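PDB 4IRF: malarial CLPB2 atpase/hsp101 protein from Plasmodium falciparum, which probably couples ATP hydrolysis to protein unfolding and translocation as a ClpB-type chaperone, and is represented here by its N-terminal cargo-binding domain. Local coordinates for residues H116-L121 with E139-I144; K36-L41 with N128-E133; S42-S47 with T52-N57; I17-A22 with V112-L117. All coordinates share one frame; numbering follows the deposited sequence. Where two conformers were deposited one is given.

Interaction 1. Residues H116-L121 with E139-I144; sequences HLLSGL and EAIKAI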
loop_
_atom_site.group_PDB
_atom_site.type_symbol
_atom_site.label_atom_id
_atom_site.label_comp_id
_atom_site.label_asym_id
_atom_site.label_seq_id
_atom_site.Cartn_x
_atom_site.Cartn_y
_atom_site.Cartn_z
ATOM N N HIS A 116 8.544 1.054 -1.646
ATOM C CA HIS A 116 8.921 0.711 -0.269
ATOM C C HIS A 116 7.672 0.459 0.572
ATOM O O HIS A 116 7.632 -0.477 1.369
ATOM C CB HIS A 116 9.788 1.823 0.319
ATOM C CG HIS A 116 10.994 2.099 -0.530
ATOM N ND1 HIS A 116 11.210 3.317 -1.136
ATOM C CD2 HIS A 116 12.000 1.286 -0.933
ATOM C CE1 HIS A 116 12.327 3.252 -1.850
ATOM N NE2 HIS A 116 12.823 2.034 -1.742
ATOM N N LEU A 117 6.645 1.258 0.326
ATOM C CA LEU A 117 5.342 1.054 0.934
ATOM C C LEU A 117 4.790 -0.280 0.468
ATOM O O LEU A 117 4.264 -1.076 1.276
ATOM C CB LEU A 117 4.420 2.228 0.577
ATOM C CG LEU A 117 3.053 2.254 1.207
ATOM C CD1 LEU A 117 3.145 2.216 2.737
ATOM C CD2 LEU A 117 2.372 3.515 0.758
ATOM N N LEU A 118 4.958 -0.584 -0.827
ATOM C CA LEU A 118 4.497 -1.865 -1.348
ATOM C C LEU A 118 5.164 -3.022 -0.587
ATOM O O LEU A 118 4.496 -3.985 -0.177
ATOM C CB LEU A 118 4.731 -1.955 -2.877
ATOM C CG LEU A 118 4.094 -3.179 -3.540
ATOM C CD1 LEU A 118 2.631 -2.950 -3.815
ATOM C CD2 LEU A 118 4.844 -3.509 -4.820
ATOM N N SER A 119 6.472 -2.907 -0.339
ATOM C CA SER A 119 7.191 -3.954 0.364
ATOM C C SER A 119 6.641 -4.100 1.786
ATOM O O SER A 119 6.404 -5.209 2.277
ATOM C CB SER A 119 8.684 -3.608 0.399
ATOM O OG SER A 119 9.380 -4.616 1.094
ATOM N N GLY A 120 6.393 -2.966 2.431
ATOM C CA GLY A 120 5.833 -2.977 3.773
ATOM C C GLY A 120 4.457 -3.620 3.845
ATOM O O GLY A 120 4.164 -4.450 4.734
ATOM N N LEU A 121 3.622 -3.285 2.873
ATOM C CA LEU A 121 2.275 -3.855 2.807
ATOM C C LEU A 121 2.267 -5.372 2.665
ATOM O O LEU A 121 1.356 -6.058 3.119
ATOM C CB LEU A 121 1.535 -3.225 1.631
ATOM C CG LEU A 121 1.123 -1.793 1.849
ATOM C CD1 LEU A 121 0.600 -1.238 0.522
ATOM C CD2 LEU A 121 0.036 -1.700 2.974
ATOM N N GLU A 139 9.761 -12.537 -3.920
ATOM C CA GLU A 139 10.881 -12.447 -4.845
ATOM C C GLU A 139 10.661 -11.338 -5.868
ATOM O O GLU A 139 11.576 -10.557 -6.161
ATOM C CB GLU A 139 11.085 -13.803 -5.529
ATOM N N ALA A 140 9.434 -11.239 -6.389
ATOM C CA ALA A 140 9.096 -10.209 -7.359
ATOM C C ALA A 140 9.203 -8.814 -6.747
ATOM O O ALA A 140 9.627 -7.849 -7.396
ATOM C CB ALA A 140 7.690 -10.449 -7.916
ATOM N N ILE A 141 8.717 -8.782 -5.533
ATOM C CA ILE A 141 8.809 -7.408 -4.824
ATOM C C ILE A 141 10.338 -6.819 -4.633
ATOM O O ILE A 141 10.811 -5.713 -4.968
ATOM C CB ILE A 141 8.090 -7.501 -3.477
ATOM C CG1 ILE A 141 6.617 -7.791 -3.729
ATOM C CG2 ILE A 141 8.246 -6.220 -2.694
ATOM C CD1 ILE A 141 6.013 -6.807 -4.647
ATOM N N LYS A 142 11.104 -7.810 -4.151
ATOM C CA LYS A 142 12.528 -7.519 -4.022
ATOM C C LYS A 142 13.114 -7.058 -5.337
ATOM O O LYS A 142 13.926 -6.128 -5.363
ATOM C CB LYS A 142 13.273 -8.771 -3.594
ATOM C CG LYS A 142 13.239 -9.052 -2.106
ATOM C CD LYS A 142 13.992 -10.340 -1.828
ATOM C CE LYS A 142 14.599 -10.353 -0.441
ATOM N NZ LYS A 142 13.508 -10.269 0.543
ATOM N N ALA A 143 12.707 -7.706 -6.431
ATOM C CA ALA A 143 13.208 -7.336 -7.744
ATOM C C ALA A 143 12.778 -5.928 -8.136
ATOM O O ALA A 143 13.579 -5.170 -8.685
ATOM C CB ALA A 143 12.803 -8.362 -8.795
ATOM N N ILE A 144 11.514 -5.574 -7.858
ATOM C CA ILE A 144 11.060 -4.213 -8.050
ATOM C C ILE A 144 11.946 -3.230 -7.284
ATOM O O ILE A 144 12.339 -2.175 -7.804
ATOM C CB ILE A 144 9.611 -4.058 -7.560
ATOM C CG1 ILE A 144 8.677 -4.849 -8.473
ATOM C CG2 ILE A 144 9.240 -2.596 -7.500
ATOM C CD1 ILE A 144 7.239 -4.921 -7.985
#

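Interaction 2. Residues K36-L41 with N128-E133; sequences KPIHIL and NEIFNE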
loop_
_atom_site.group_PDB
_atom_site.type_symbol
_atom_site.label_atom_id
_atom_site.label_comp_id
_atom_site.label_asym_id
_atom_site.label_seq_id
_atom_site.Cartn_x
_atom_site.Cartn_y
_atom_site.Cartn_z
ATOM N N LYS A 36 -6.013 0.529 7.953
ATOM C CA LYS A 36 -5.531 -0.851 7.878
ATOM C C LYS A 36 -4.726 -1.040 6.567
ATOM O O LYS A 36 -4.899 -0.259 5.640
ATOM C CB LYS A 36 -6.726 -1.800 7.820
ATOM C CG LYS A 36 -7.654 -1.700 9.010
ATOM C CD LYS A 36 -6.944 -2.210 10.212
ATOM C CE LYS A 36 -7.697 -3.418 10.757
ATOM N NZ LYS A 36 -6.908 -4.155 11.790
ATOM N N PRO A 37 -3.841 -2.037 6.518
ATOM C CA PRO A 37 -3.045 -2.196 5.279
ATOM C C PRO A 37 -3.887 -2.372 4.017
ATOM O O PRO A 37 -3.529 -1.732 3.015
ATOM C CB PRO A 37 -2.196 -3.418 5.558
ATOM C CG PRO A 37 -1.958 -3.343 7.081
ATOM C CD PRO A 37 -3.326 -2.891 7.592
ATOM N N ILE A 38 -4.986 -3.133 4.076
ATOM C CA ILE A 38 -5.846 -3.297 2.898
ATOM C C ILE A 38 -6.328 -1.962 2.380
ATOM O O ILE A 38 -6.410 -1.754 1.169
ATOM C CB ILE A 38 -7.030 -4.249 3.144
ATOM C CG1 ILE A 38 -7.792 -4.462 1.827
ATOM C CG2 ILE A 38 -7.949 -3.659 4.237
ATOM C CD1 ILE A 38 -6.892 -5.107 0.734
ATOM N N HIS A 39 -6.618 -1.009 3.279
ATOM C CA HIS A 39 -7.034 0.320 2.837
ATOM C C HIS A 39 -5.943 1.075 2.110
ATOM O O HIS A 39 -6.215 1.815 1.157
ATOM C CB HIS A 39 -7.504 1.158 4.026
ATOM C CG HIS A 39 -8.584 0.504 4.801
ATOM N ND1 HIS A 39 -8.568 0.407 6.181
ATOM C CD2 HIS A 39 -9.735 -0.085 4.392
ATOM C CE1 HIS A 39 -9.645 -0.251 6.574
ATOM N NE2 HIS A 39 -10.376 -0.551 5.507
ATOM N N ILE A 40 -4.705 0.918 2.587
ATOM C CA ILE A 40 -3.578 1.536 1.940
ATOM C C ILE A 40 -3.359 0.902 0.573
ATOM O O ILE A 40 -3.086 1.635 -0.382
ATOM C CB ILE A 40 -2.302 1.415 2.759
ATOM C CG1 ILE A 40 -2.513 2.184 4.081
ATOM C CG2 ILE A 40 -1.117 1.976 1.974
ATOM C CD1 ILE A 40 -1.279 2.145 4.960
ATOM N N LEU A 41 -3.494 -0.427 0.517
ATOM C CA LEU A 41 -3.364 -1.144 -0.792
ATOM C C LEU A 41 -4.394 -0.620 -1.811
ATOM O O LEU A 41 -4.034 -0.338 -2.969
ATOM C CB LEU A 41 -3.437 -2.659 -0.608
ATOM C CG LEU A 41 -3.380 -3.389 -1.955
ATOM C CD1 LEU A 41 -2.102 -3.078 -2.693
ATOM C CD2 LEU A 41 -3.562 -4.863 -1.775
ATOM N N ASN A 128 -0.983 -9.844 1.650
ATOM C CA ASN A 128 -0.080 -10.799 1.038
ATOM C C ASN A 128 -0.812 -11.940 0.319
ATOM O O ASN A 128 -0.311 -12.453 -0.676
ATOM C CB ASN A 128 0.927 -11.365 2.013
ATOM C CG ASN A 128 2.166 -11.816 1.312
ATOM O OD1 ASN A 128 2.824 -11.015 0.648
ATOM N ND2 ASN A 128 2.476 -13.097 1.407
ATOM N N GLU A 129 -1.988 -12.313 0.816
ATOM C CA GLU A 129 -2.828 -13.304 0.118
ATOM C C GLU A 129 -3.140 -12.760 -1.266
ATOM O O GLU A 129 -2.971 -13.438 -2.297
ATOM C CB GLU A 129 -4.100 -13.590 0.937
ATOM C CG GLU A 129 -3.807 -14.508 2.153
ATOM C CD GLU A 129 -4.913 -14.560 3.221
ATOM O OE1 GLU A 129 -5.958 -13.878 3.092
ATOM O OE2 GLU A 129 -4.723 -15.304 4.214
ATOM N N ILE A 130 -3.536 -11.501 -1.304
ATOM C CA ILE A 130 -3.887 -10.877 -2.574
ATOM C C ILE A 130 -2.701 -10.858 -3.536
ATOM O O ILE A 130 -2.833 -11.272 -4.696
ATOM C CB ILE A 130 -4.422 -9.459 -2.373
ATOM C CG1 ILE A 130 -5.800 -9.528 -1.680
ATOM C CG2 ILE A 130 -4.486 -8.718 -3.708
ATOM C CD1 ILE A 130 -6.335 -8.197 -1.224
ATOM N N PHE A 131 -1.554 -10.363 -3.066
ATOM C CA PHE A 131 -0.336 -10.362 -3.886
ATOM C C PHE A 131 -0.040 -11.750 -4.455
ATOM O O PHE A 131 0.293 -11.877 -5.633
ATOM C CB PHE A 131 0.869 -9.869 -3.070
ATOM C CG PHE A 131 0.879 -8.372 -2.814
ATOM C CD1 PHE A 131 -0.070 -7.550 -3.391
ATOM C CD2 PHE A 131 1.845 -7.792 -1.995
ATOM C CE1 PHE A 131 -0.068 -6.173 -3.151
ATOM C CE2 PHE A 131 1.880 -6.395 -1.768
ATOM C CZ PHE A 131 0.912 -5.591 -2.347
ATOM N N ASN A 132 -0.170 -12.789 -3.637
ATOM C CA ASN A 132 0.196 -14.126 -4.091
ATOM C C ASN A 132 -0.781 -14.643 -5.142
ATOM O O ASN A 132 -0.445 -15.518 -5.941
ATOM C CB ASN A 132 0.344 -15.095 -2.915
ATOM C CG ASN A 132 1.755 -15.104 -2.330
ATOM O OD1 ASN A 132 2.753 -14.949 -3.048
ATOM N ND2 ASN A 132 1.843 -15.298 -1.016
ATOM N N GLU A 133 -1.975 -14.065 -5.169
ATOM C CA GLU A 133 -2.989 -14.468 -6.139
ATOM C C GLU A 133 -2.888 -13.732 -7.468
ATOM O O GLU A 133 -3.420 -14.190 -8.487
ATOM C CB GLU A 133 -4.396 -14.320 -5.559
ATOM C CG GLU A 133 -4.794 -15.466 -4.648
ATOM C CD GLU A 133 -4.503 -16.832 -5.256
ATOM O OE1 GLU A 133 -4.648 -17.011 -6.492
ATOM O OE2 GLU A 133 -4.131 -17.746 -4.490
#

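Interaction 3. Residues S42-S47 with T52-N57; sequences SALAKS and TLFKEN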
loop_
_atom_site.group_PDB
_atom_site.type_symbol
_atom_site.label_atom_id
_atom_site.label_comp_id
_atom_site.label_asym_id
_atom_site.label_seq_id
_atom_site.Cartn_x
_atom_site.Cartn_y
_atom_site.Cartn_z
ATOM N N SER A 42 -5.642 -0.434 -1.373
ATOM C CA SER A 42 -6.689 0.094 -2.272
ATOM C C SER A 42 -6.225 1.414 -2.865
ATOM O O SER A 42 -6.250 1.623 -4.083
ATOM C CB SER A 42 -7.990 0.313 -1.500
ATOM O OG SER A 42 -9.002 0.872 -2.331
ATOM N N ALA A 43 -5.734 2.305 -1.990
ATOM C CA ALA A 43 -5.219 3.609 -2.400
ATOM C C ALA A 43 -4.002 3.541 -3.345
ATOM O O ALA A 43 -3.859 4.329 -4.281
ATOM C CB ALA A 43 -4.883 4.445 -1.146
ATOM N N LEU A 44 -3.104 2.612 -3.061
ATOM C CA LEU A 44 -1.868 2.494 -3.815
ATOM C C LEU A 44 -2.222 2.018 -5.222
ATOM O O LEU A 44 -1.801 2.648 -6.198
ATOM C CB LEU A 44 -0.915 1.540 -3.083
ATOM C CG LEU A 44 0.522 1.541 -3.590
ATOM C CD1 LEU A 44 1.497 1.255 -2.458
ATOM C CD2 LEU A 44 0.644 0.461 -4.646
ATOM N N ALA A 45 -3.073 0.991 -5.293
ATOM C CA ALA A 45 -3.476 0.399 -6.590
ATOM C C ALA A 45 -4.109 1.462 -7.494
ATOM O O ALA A 45 -3.919 1.445 -8.713
ATOM C CB ALA A 45 -4.396 -0.756 -6.379
ATOM N N LYS A 46 -4.843 2.407 -6.903
ATOM C CA LYS A 46 -5.536 3.397 -7.722
ATOM C C LYS A 46 -4.761 4.688 -7.978
ATOM O O LYS A 46 -5.140 5.488 -8.828
ATOM C CB LYS A 46 -6.916 3.701 -7.149
ATOM C CG LYS A 46 -6.894 4.632 -5.950
ATOM C CD LYS A 46 -8.291 5.219 -5.721
ATOM C CE LYS A 46 -8.410 5.913 -4.369
ATOM N NZ LYS A 46 -9.848 6.287 -4.141
ATOM N N SER A 47 -3.655 4.896 -7.267
ATOM C CA SER A 47 -2.858 6.086 -7.494
ATOM C C SER A 47 -2.195 6.105 -8.870
ATOM O O SER A 47 -2.059 5.049 -9.523
ATOM C CB SER A 47 -1.748 6.188 -6.449
ATOM O OG SER A 47 -0.804 5.149 -6.610
ATOM N N THR A 52 0.675 2.580 -12.456
ATOM C CA THR A 52 1.767 2.382 -13.406
ATOM C C THR A 52 2.738 1.287 -12.949
ATOM O O THR A 52 3.184 0.459 -13.745
ATOM C CB THR A 52 2.532 3.668 -13.575
ATOM O OG1 THR A 52 1.630 4.687 -14.023
ATOM C CG2 THR A 52 3.674 3.493 -14.566
ATOM N N LEU A 53 3.060 1.273 -11.655
ATOM C CA LEU A 53 3.925 0.230 -11.126
ATOM C C LEU A 53 3.392 -1.181 -11.368
ATOM O O LEU A 53 4.133 -2.065 -11.823
ATOM C CB LEU A 53 4.158 0.443 -9.621
ATOM C CG LEU A 53 5.426 -0.282 -9.171
ATOM C CD1 LEU A 53 6.634 0.649 -9.305
ATOM C CD2 LEU A 53 5.285 -0.812 -7.763
ATOM N N PHE A 54 2.108 -1.389 -11.069
ATOM C CA PHE A 54 1.493 -2.691 -11.192
ATOM C C PHE A 54 1.425 -3.095 -12.662
ATOM O O PHE A 54 1.600 -4.268 -12.989
ATOM C CB PHE A 54 0.087 -2.677 -10.597
ATOM C CG PHE A 54 0.056 -2.836 -9.098
ATOM C CD1 PHE A 54 0.701 -3.894 -8.481
ATOM C CD2 PHE A 54 -0.611 -1.913 -8.308
ATOM C CE1 PHE A 54 0.676 -4.028 -7.078
ATOM C CE2 PHE A 54 -0.625 -2.041 -6.915
ATOM C CZ PHE A 54 0.009 -3.101 -6.312
ATOM N N LYS A 55 1.161 -2.113 -13.520
ATOM C CA LYS A 55 1.066 -2.344 -14.963
ATOM C C LYS A 55 2.378 -2.938 -15.477
ATOM O O LYS A 55 2.394 -4.018 -16.094
ATOM C CB LYS A 55 0.730 -1.036 -15.693
ATOM N N GLU A 56 3.477 -2.252 -15.178
ATOM C CA GLU A 56 4.810 -2.688 -15.599
ATOM C C GLU A 56 5.215 -4.063 -15.104
ATOM O O GLU A 56 6.129 -4.687 -15.649
ATOM C CB GLU A 56 5.848 -1.696 -15.119
ATOM C CG GLU A 56 5.710 -0.327 -15.721
ATOM C CD GLU A 56 6.812 0.576 -15.244
ATOM O OE1 GLU A 56 7.700 0.068 -14.523
ATOM O OE2 GLU A 56 6.796 1.777 -15.580
ATOM N N ASN A 57 4.556 -4.529 -14.059
ATOM C CA ASN A 57 4.897 -5.811 -13.490
ATOM C C ASN A 57 3.867 -6.875 -13.823
ATOM O O ASN A 57 3.791 -7.900 -13.155
ATOM C CB ASN A 57 5.120 -5.660 -11.983
ATOM C CG ASN A 57 6.444 -4.974 -11.658
ATOM O OD1 ASN A 57 7.487 -5.630 -11.573
ATOM N ND2 ASN A 57 6.412 -3.653 -11.485
#

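Interaction 4. Residues I17-A22 with V112-L117; sequences INILNA and VDVEHL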
loop_
_atom_site.group_PDB
_atom_site.type_symbol
_atom_site.label_atom_id
_atom_site.label_comp_id
_atom_site.label_asym_id
_atom_site.label_seq_id
_atom_site.Cartn_x
_atom_site.Cartn_y
_atom_site.Cartn_z
ATOM N N ILE A 17 2.697 9.943 0.923
ATOM C CA ILE A 17 1.771 10.549 1.889
ATOM C C ILE A 17 0.363 10.619 1.277
ATOM O O ILE A 17 -0.615 10.337 1.949
ATOM C CB ILE A 17 2.218 11.977 2.208
ATOM C CG1 ILE A 17 3.535 11.980 2.984
ATOM C CG2 ILE A 17 1.173 12.691 3.047
ATOM C CD1 ILE A 17 3.452 11.254 4.276
ATOM N N ASN A 18 0.270 10.991 0.000
ATOM C CA ASN A 18 -1.033 11.062 -0.659
ATOM C C ASN A 18 -1.755 9.715 -0.708
ATOM O O ASN A 18 -2.975 9.643 -0.547
ATOM C CB ASN A 18 -0.906 11.663 -2.063
ATOM C CG ASN A 18 -0.522 13.139 -2.029
ATOM O OD1 ASN A 18 -0.743 13.835 -1.025
ATOM N ND2 ASN A 18 0.043 13.630 -3.135
ATOM N N ILE A 19 -0.999 8.648 -0.936
ATOM C CA ILE A 19 -1.553 7.314 -0.858
ATOM C C ILE A 19 -2.076 7.032 0.559
ATOM O O ILE A 19 -3.170 6.492 0.720
ATOM C CB ILE A 19 -0.516 6.221 -1.264
ATOM C CG1 ILE A 19 -0.409 6.173 -2.788
ATOM C CG2 ILE A 19 -0.959 4.852 -0.848
ATOM C CD1 ILE A 19 0.879 5.575 -3.263
ATOM N N LEU A 20 -1.273 7.361 1.570
ATOM C CA LEU A 20 -1.702 7.159 2.953
ATOM C C LEU A 20 -2.966 7.947 3.269
ATOM O O LEU A 20 -3.893 7.416 3.861
ATOM C CB LEU A 20 -0.589 7.553 3.908
ATOM C CG LEU A 20 0.662 6.701 3.803
ATOM C CD1 LEU A 20 1.750 7.295 4.715
ATOM C CD2 LEU A 20 0.355 5.268 4.209
ATOM N N ASN A 21 -3.025 9.205 2.851
ATOM C CA ASN A 21 -4.231 9.998 3.106
ATOM C C ASN A 21 -5.455 9.506 2.324
ATOM O O ASN A 21 -6.591 9.578 2.805
ATOM C CB ASN A 21 -3.970 11.467 2.806
ATOM C CG ASN A 21 -3.070 12.122 3.832
ATOM O OD1 ASN A 21 -3.023 11.694 4.981
ATOM N ND2 ASN A 21 -2.383 13.204 3.431
ATOM N N ALA A 22 -5.239 9.019 1.104
ATOM C CA ALA A 22 -6.358 8.430 0.367
ATOM C C ALA A 22 -6.812 7.159 1.070
ATOM O O ALA A 22 -8.014 6.787 1.067
ATOM C CB ALA A 22 -5.988 8.131 -1.100
ATOM N N VAL A 112 11.084 7.474 1.479
ATOM C CA VAL A 112 10.204 6.332 1.364
ATOM C C VAL A 112 9.261 6.545 0.170
ATOM O O VAL A 112 8.469 7.471 0.161
ATOM C CB VAL A 112 9.394 6.103 2.664
ATOM C CG1 VAL A 112 8.550 4.850 2.551
ATOM C CG2 VAL A 112 10.340 5.978 3.864
ATOM N N ASP A 113 9.399 5.705 -0.851
ATOM C CA ASP A 113 8.594 5.810 -2.069
ATOM C C ASP A 113 7.535 4.715 -2.094
ATOM O O ASP A 113 7.435 3.880 -1.194
ATOM C CB ASP A 113 9.510 5.716 -3.317
ATOM C CG ASP A 113 8.933 6.438 -4.530
ATOM O OD1 ASP A 113 7.701 6.559 -4.634
ATOM O OD2 ASP A 113 9.722 6.884 -5.391
ATOM N N VAL A 114 6.740 4.703 -3.153
ATOM C CA VAL A 114 5.664 3.736 -3.285
ATOM C C VAL A 114 6.111 2.283 -3.269
ATOM O O VAL A 114 5.421 1.445 -2.712
ATOM C CB VAL A 114 4.821 4.041 -4.555
ATOM C CG1 VAL A 114 3.632 3.135 -4.634
ATOM C CG2 VAL A 114 4.344 5.467 -4.507
ATOM N N GLU A 115 7.261 1.971 -3.884
ATOM C CA GLU A 115 7.738 0.588 -3.884
ATOM C C GLU A 115 8.067 0.132 -2.471
ATOM O O GLU A 115 7.946 -1.053 -2.153
ATOM C CB GLU A 115 9.021 0.463 -4.706
ATOM C CG GLU A 115 8.824 0.720 -6.213
ATOM C CD GLU A 115 8.885 2.192 -6.608
ATOM O OE1 GLU A 115 8.817 3.101 -5.744
ATOM O OE2 GLU A 115 9.001 2.445 -7.840
ATOM N N HIS A 116 8.544 1.054 -1.646
ATOM C CA HIS A 116 8.921 0.711 -0.269
ATOM C C HIS A 116 7.672 0.459 0.572
ATOM O O HIS A 116 7.632 -0.477 1.369
ATOM C CB HIS A 116 9.788 1.823 0.319
ATOM C CG HIS A 116 10.994 2.099 -0.530
ATOM N ND1 HIS A 116 11.210 3.317 -1.136
ATOM C CD2 HIS A 116 12.000 1.286 -0.933
ATOM C CE1 HIS A 116 12.327 3.252 -1.850
ATOM N NE2 HIS A 116 12.823 2.034 -1.742
ATOM N N LEU A 117 6.645 1.258 0.326
ATOM C CA LEU A 117 5.342 1.054 0.934
ATOM C C LEU A 117 4.790 -0.280 0.468
ATOM O O LEU A 117 4.264 -1.076 1.276
ATOM C CB LEU A 117 4.420 2.228 0.577
ATOM C CG LEU A 117 3.053 2.254 1.207
ATOM C CD1 LEU A 117 3.145 2.216 2.737
ATOM C CD2 LEU A 117 2.372 3.515 0.758
#

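Interaction 1. Residues H116-L121 with E139-I144
Leu-118 and Ile-141 meet by their end methyls, and their side chains pass each other at a slant. Leu-118 CD2 lies 3.5 Å from Ile-141 CD1. Leu-118 reaches out with CG turned away from its backbone N (chi1 -172°), and its CD2 branch does the touching. Ile-141 uses both of its branches. The longer one, CG1 to CD1, goes to Leu-118. The short one, CG2, lies over the backbone of the next residue, 3.9 Å from Ser-119 CA and 4.1 Å from Ser-119 CB. Two conformers were modelled for Ile-141, so these distances hold for one of them. Ile-144 sits one turn further along its helix. It is stretched out, with CD1 anti to CA (chi2 172°), and approaches the same Leu-118 CD2 more loosely, CD1 to CD2 4.2 Å.

The helices belong to the mainly helical N-terminal domain of a ClpB-type chaperone, and both segments fall within one Clp amino-terminal family region. Helix 114-121 and helix 138-151 run close to antiparallel. The two segments make an angle of 161°, with their axes 9.9 Å apart at closest approach. Ser-119 faces Ile-141 across the gap, CA to CA 6.4 Å. The small serine lets the isoleucine come in against the main chain. No hydrogen bond joins the segments, and the touching groups are hydrocarbon. The contact runs on along helix 138-151, where Leu-145 touches both His-116 and Ser-119. Leu-136, in the loop before that helix, packs on Ile-141.

Interaction 2. Residues K36-L41 with N128-E133
Leu-41 and Ile-38 of helix 37-46 pack on Phe-131 and Ile-130 of helix 125-133. This is a helix-helix contact inside the mainly alpha-helical Clp N-terminal domain. The two segments make an angle of 42°, and their axes come no closer than 11.8 Å, so the side chains must bridge the gap.

Leu-41 does most of this from the first helix. Its CB points toward the other segment. CG then continues anti to the backbone N (chi1 177°) and carries the two methyls forward. CD1 arrives at the edge of the Phe-131 ring, near the ring plane, 3.7 Å from Phe-131 CE1 and 3.9 Å from Phe-131 CZ. CD2 also reaches Phe-131 CE1, at 4.0 Å, and lies more loosely by Ile-130 CD1. The leucine and the phenylalanine run past each other in opposite directions. The ring is turned so that Phe-131 CA lies almost in its plane (chi2 -6°).

Ile-38 touches with its end methyl alone. Its CD1 is 3.7 Å from Ile-130 CD1, and the two isoleucines cross at about a right angle. Helix 61-74 closes round this patch, with Leu-64 on Ile-130, Ile-68 on Leu-41 and Leu-72 on Ile-38. Leu-118 of helix 114-121 touches Phe-131.

The start of helix 37-46 is tied by a polar bond. Lys-36, at the N-cap position, donates its backbone N to His-39 ND1 at 3.1 Å, from somewhat out of the ring plane. Ile-38 CG2 sits 4.0 Å above one face of that imidazole, toward its rim.

Interaction 3. Residues S42-S47 with T52-N57
The Phe-54 ring is met at its CE2 corner by Ala-45 and Leu-44. Ala-45 stands at the ring edge, near the plane, with its CA 3.8 Å from Phe-54 CE2. Its CB follows at 4.0 Å from the same Phe-54 CE2. Leu-44 comes in obliquely, its CD2 3.6 Å from Phe-54 CE2 and 4.0 Å from Phe-54 CZ. The two larger side chains lie roughly square to one another. Phe-54 points toward the other segment, and CG beside its backbone N (chi1 -82°) aims the ring at the Ala-45 backbone. Leu-64, Val-59 and Leu-136 also touch this ring.

The second flat group is the Asn-57 amide. Its ND2 donates back to Leu-53 O, at 2.8 Å and nearly straight (171°). The acceptor lies in the plane of the Asn-57 amide, while the donor is tilted from the carbonyl plane of Leu-53. This ties the Asn-57 side chain back to the helix.

Ser-47 does similar work between the helices. Its OG donates to Leu-44 O at 2.7 Å, in the carbonyl plane and on a lone pair. The Ser-47 backbone N also donates to Leu-44 O, so two bonds grip that oxygen. The same OG is hydrogen-bonded to Gly-50 N and caps the next helix. One residue thus ends helix 37-46 and starts helix 48-56. This is a serine N-cap at a tight helix-helix junction, part of the mainly helical Clp N-terminal domain.

Interaction 4. Residues I17-A22 with V112-L117
The first turn of helix 114-121 packs on helix 14-29, with Ile-19 and Leu-20 meeting Val-114 and Leu-117 inside the Clp N-terminal domain. Ile-19 makes two contacts with different branches. Its CD1 comes up to the fork of Val-114, 3.7 Å from Val-114 CG2 and 3.9 Å from Val-114 CG1. The two side chains meet nearly perpendicular. Ile-19 CG2, anti to the backbone N, meets Leu-117 CD2 at 3.9 Å, and here the side chains run alongside each other, pointing opposite ways. Leu-20 CD2 adds a looser touch, 4.4 Å from Leu-117 CD2.

Polar bonds fix the helix start beside this patch. Asp-113, at the N-cap position, donates its backbone N to His-116 ND1 at 3.0 Å, in the ring plane and close to straight (164°). This matches one of the two bonds of a capping box, with histidine as acceptor. Asp-113 OD1 also accepts from Val-114 N, on its anti side and out of the carboxylate plane, not as a cap. Asp-113 OD2 forms salt bridges with Arg-15 of helix 14-29 and Lys-148 of helix 138-151, so the buried carboxylate is probably kept charged.

No hydrogen bond joins the two segments. Their contact therefore rests on the fit of hydrocarbon branches, while the Arg-15 salt bridge and the Val-112 O to Thr-16 OG1 hydrogen bond link the same two parts by charge and polarity.

All four contacts are buried and apolar across their segments, and each contributes to the interior of the domain. Helix 114-121 serves interactions 1 and 4, and helix 37-46 serves interactions 2 and 3. Leu-118 ties three of them together: its CD1 lies 3.5 Å from Phe-131 CZ and 3.6 Å from Phe-54 CZ. Ile-40 CD1 joins interactions 2 and 4, 3.6 Å from Leu-20 CD2. Interactions 1 and 4 use aliphatic groups alone, whereas 2 and 3 each turn on a phenylalanine. Interaction 3 joins successive helices, while 2 and 4 bring distant parts together. Interactions 2 and 4 each include a helix start, of different helices, where a backbone N bonds to a histidine ND1.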